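PDB 1X0U: hypothetical methylmalonyl-CoA decarboxylase alpha subunit from Sulfolobus tokodaii, which is a putative carboxyl transferase subunit, built from two related halves of the ClpP/crotonase superfamily type and assembled as a hexamer. Local coordinates for residues A[280-284]-A[285-289]. Numbering follows the deposited sequence.
Sequences IVPND and AAKPY
Asp284 and the amides of Ala286 and Lys287 form the polar part of this hairpin-like loop between helices 277-280 and 291-298. Asp284 OD2 accepts a hydrogen bond from Ala286 N at 2.6 Å, with the donor 68° out of the carboxylate plane. This bond closes an Asx turn. Lys287 N also reaches Asp284 OD2 at 2.7 Å, a weak bond with an N-H...O angle of 125°. CG of Asp284 lies anti to the backbone N (chi1 -175°), which sets the carboxylate beside its carbonyl carbon, toward the amides that follow.

The apolar part is built on Pro282. Pro282 CD lies 3.3 Å from Tyr289 CD1. On the same side of the ring, Ile280 CG2 meets Tyr289 CD2 at 3.7 Å. Pro282 and Ile280 each cross Tyr289 at about a right angle. Pro282 CB is 3.9 Å from Lys287 CB.

The loop also bonds to other parts of the same chain. Tyr289 OH is hydrogen-bonded to Asp368 OD2, and Arg407 NH2 bonds Lys287 O. Ile280 and Tyr289 also pack on Ile294.

One carboxylate oxygen thus serves two successive amides, one of them weakly, which probably helps to hold the turn, while proline and isoleucine pack against the buried tyrosine.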
ATOM      1  N   ILE A 280      44.419 -24.885  -9.869  1.00 24.21           N
ATOM      2  CA  ILE A 280      44.833 -23.923  -8.852  1.00 23.46           C
ATOM      3  C   ILE A 280      44.784 -24.422  -7.409  1.00 24.24           C
ATOM      4  O   ILE A 280      45.723 -24.214  -6.645  1.00 24.20           O
ATOM      5  CB  ILE A 280      43.972 -22.649  -8.942  1.00 22.82           C
ATOM      6  CG1 ILE A 280      44.054 -22.077 -10.361  1.00 24.40           C
ATOM      7  CG2 ILE A 280      44.451 -21.617  -7.927  1.00 21.15           C
ATOM      8  CD1 ILE A 280      43.076 -20.948 -10.642  1.00 21.85           C
ATOM      9  N   VAL A 281      43.691 -25.071  -7.027  1.00 24.64           N
ATOM     10  CA  VAL A 281      43.549 -25.541  -5.655  1.00 26.27           C
ATOM     11  C   VAL A 281      44.521 -26.655  -5.281  1.00 27.07           C
ATOM     12  O   VAL A 281      44.486 -27.742  -5.846  1.00 26.89           O
ATOM     13  CB  VAL A 281      42.109 -26.006  -5.385  1.00 26.86           C
ATOM     14  CG1 VAL A 281      41.961 -26.437  -3.927  1.00 27.41           C
ATOM     15  CG2 VAL A 281      41.143 -24.880  -5.713  1.00 27.66           C
ATOM     16  N   PRO A 282      45.401 -26.390  -4.306  1.00 29.09           N
ATOM     17  CA  PRO A 282      46.403 -27.347  -3.831  1.00 30.66           C
ATOM     18  C   PRO A 282      45.791 -28.665  -3.369  1.00 32.89           C
ATOM     19  O   PRO A 282      44.573 -28.773  -3.198  1.00 31.68           O
ATOM     20  CB  PRO A 282      47.071 -26.605  -2.676  1.00 29.76           C
ATOM     21  CG  PRO A 282      46.899 -25.162  -3.050  1.00 28.51           C
ATOM     22  CD  PRO A 282      45.487 -25.130  -3.548  1.00 28.18           C
ATOM     23  N   ASN A 283      46.654 -29.658  -3.168  1.00 35.86           N
ATOM     24  CA  ASN A 283      46.234 -30.972  -2.697  1.00 38.54           C
ATOM     25  C   ASN A 283      45.887 -30.849  -1.220  1.00 38.26           C
ATOM     26  O   ASN A 283      44.886 -31.384  -0.755  1.00 40.38           O
ATOM     27  CB  ASN A 283      47.370 -31.982  -2.867  1.00 42.18           C
ATOM     28  CG  ASN A 283      47.035 -33.341  -2.277  1.00 47.17           C
ATOM     29  OD1 ASN A 283      46.639 -33.446  -1.110  1.00 48.78           O
ATOM     30  ND2 ASN A 283      47.196 -34.391  -3.078  1.00 49.35           N
ATOM     31  N   ASP A 284      46.734 -30.136  -0.489  1.00 38.42           N
ATOM     32  CA  ASP A 284      46.546 -29.921   0.938  1.00 38.43           C
ATOM     33  C   ASP A 284      45.276 -29.104   1.178  1.00 37.79           C
ATOM     34  O   ASP A 284      44.700 -28.545   0.245  1.00 37.69           O
ATOM     35  CB  ASP A 284      47.764 -29.178   1.489  1.00 39.95           C
ATOM     36  CG  ASP A 284      47.720 -29.014   2.987  1.00 43.38           C
ATOM     37  OD1 ASP A 284      47.650 -30.039   3.703  1.00 46.04           O
ATOM     38  OD2 ASP A 284      47.763 -27.860   3.457  1.00 45.73           O
ATOM     39  N   ALA A 285      44.834 -29.040   2.429  1.00 34.70           N
ATOM     40  CA  ALA A 285      43.647 -28.270   2.768  1.00 32.57           C
ATOM     41  C   ALA A 285      44.071 -26.927   3.365  1.00 30.32           C
ATOM     42  O   ALA A 285      43.260 -26.015   3.507  1.00 31.13           O
ATOM     43  CB  ALA A 285      42.784 -29.039   3.767  1.00 30.81           C
ATOM     44  N   ALA A 286      45.354 -26.807   3.689  1.00 27.07           N
ATOM     45  CA  ALA A 286      45.887 -25.592   4.296  1.00 24.56           C
ATOM     46  C   ALA A 286      46.831 -24.752   3.421  1.00 21.84           C
ATOM     47  O   ALA A 286      47.016 -23.567   3.684  1.00 21.64           O
ATOM     48  CB  ALA A 286      46.580 -25.948   5.620  1.00 23.48           C
ATOM     49  N   LYS A 287      47.430 -25.345   2.396  1.00 18.82           N
ATOM     50  CA  LYS A 287      48.345 -24.596   1.524  1.00 18.30           C
ATOM     51  C   LYS A 287      47.624 -23.478   0.742  1.00 17.03           C
ATOM     52  O   LYS A 287      46.575 -23.704   0.136  1.00 16.00           O
ATOM     53  CB  LYS A 287      49.048 -25.550   0.547  1.00 17.37           C
ATOM     54  CG  LYS A 287      50.052 -24.865  -0.372  1.00 17.82           C
ATOM     55  CD  LYS A 287      50.727 -25.859  -1.325  1.00 19.65           C
ATOM     56  CE  LYS A 287      51.712 -25.152  -2.242  1.00 18.68           C
ATOM     57  NZ  LYS A 287      52.238 -26.046  -3.297  1.00 18.64           N
ATOM     58  N   PRO A 288      48.200 -22.262   0.726  1.00 15.80           N
ATOM     59  CA  PRO A 288      47.610 -21.116   0.028  1.00 16.05           C
ATOM     60  C   PRO A 288      47.758 -21.143  -1.488  1.00 15.82           C
ATOM     61  O   PRO A 288      48.595 -21.851  -2.037  1.00 15.47           O
ATOM     62  CB  PRO A 288      48.342 -19.937   0.652  1.00 16.70           C
ATOM     63  CG  PRO A 288      49.727 -20.488   0.797  1.00 16.58           C
ATOM     64  CD  PRO A 288      49.456 -21.866   1.390  1.00 16.59           C
ATOM     65  N   TYR A 289      46.920 -20.367  -2.157  1.00 15.13           N
ATOM     66  CA  TYR A 289      46.957 -20.261  -3.611  1.00 15.07           C
ATOM     67  C   TYR A 289      46.340 -18.920  -3.931  1.00 14.87           C
ATOM     68  O   TYR A 289      45.980 -18.183  -3.021  1.00 16.18           O
ATOM     69  CB  TYR A 289      46.144 -21.378  -4.279  1.00 13.96           C
ATOM     70  CG  TYR A 289      44.719 -21.441  -3.797  1.00 12.90           C
ATOM     71  CD1 TYR A 289      44.381 -22.185  -2.667  1.00 13.02           C
ATOM     72  CD2 TYR A 289      43.708 -20.722  -4.444  1.00 11.91           C
ATOM     73  CE1 TYR A 289      43.074 -22.217  -2.187  1.00 14.04           C
ATOM     74  CE2 TYR A 289      42.397 -20.744  -3.970  1.00 10.93           C
ATOM     75  CZ  TYR A 289      42.087 -21.490  -2.841  1.00 11.97           C
ATOM     76  OH  TYR A 289      40.794 -21.495  -2.346  1.00 13.28           O
TER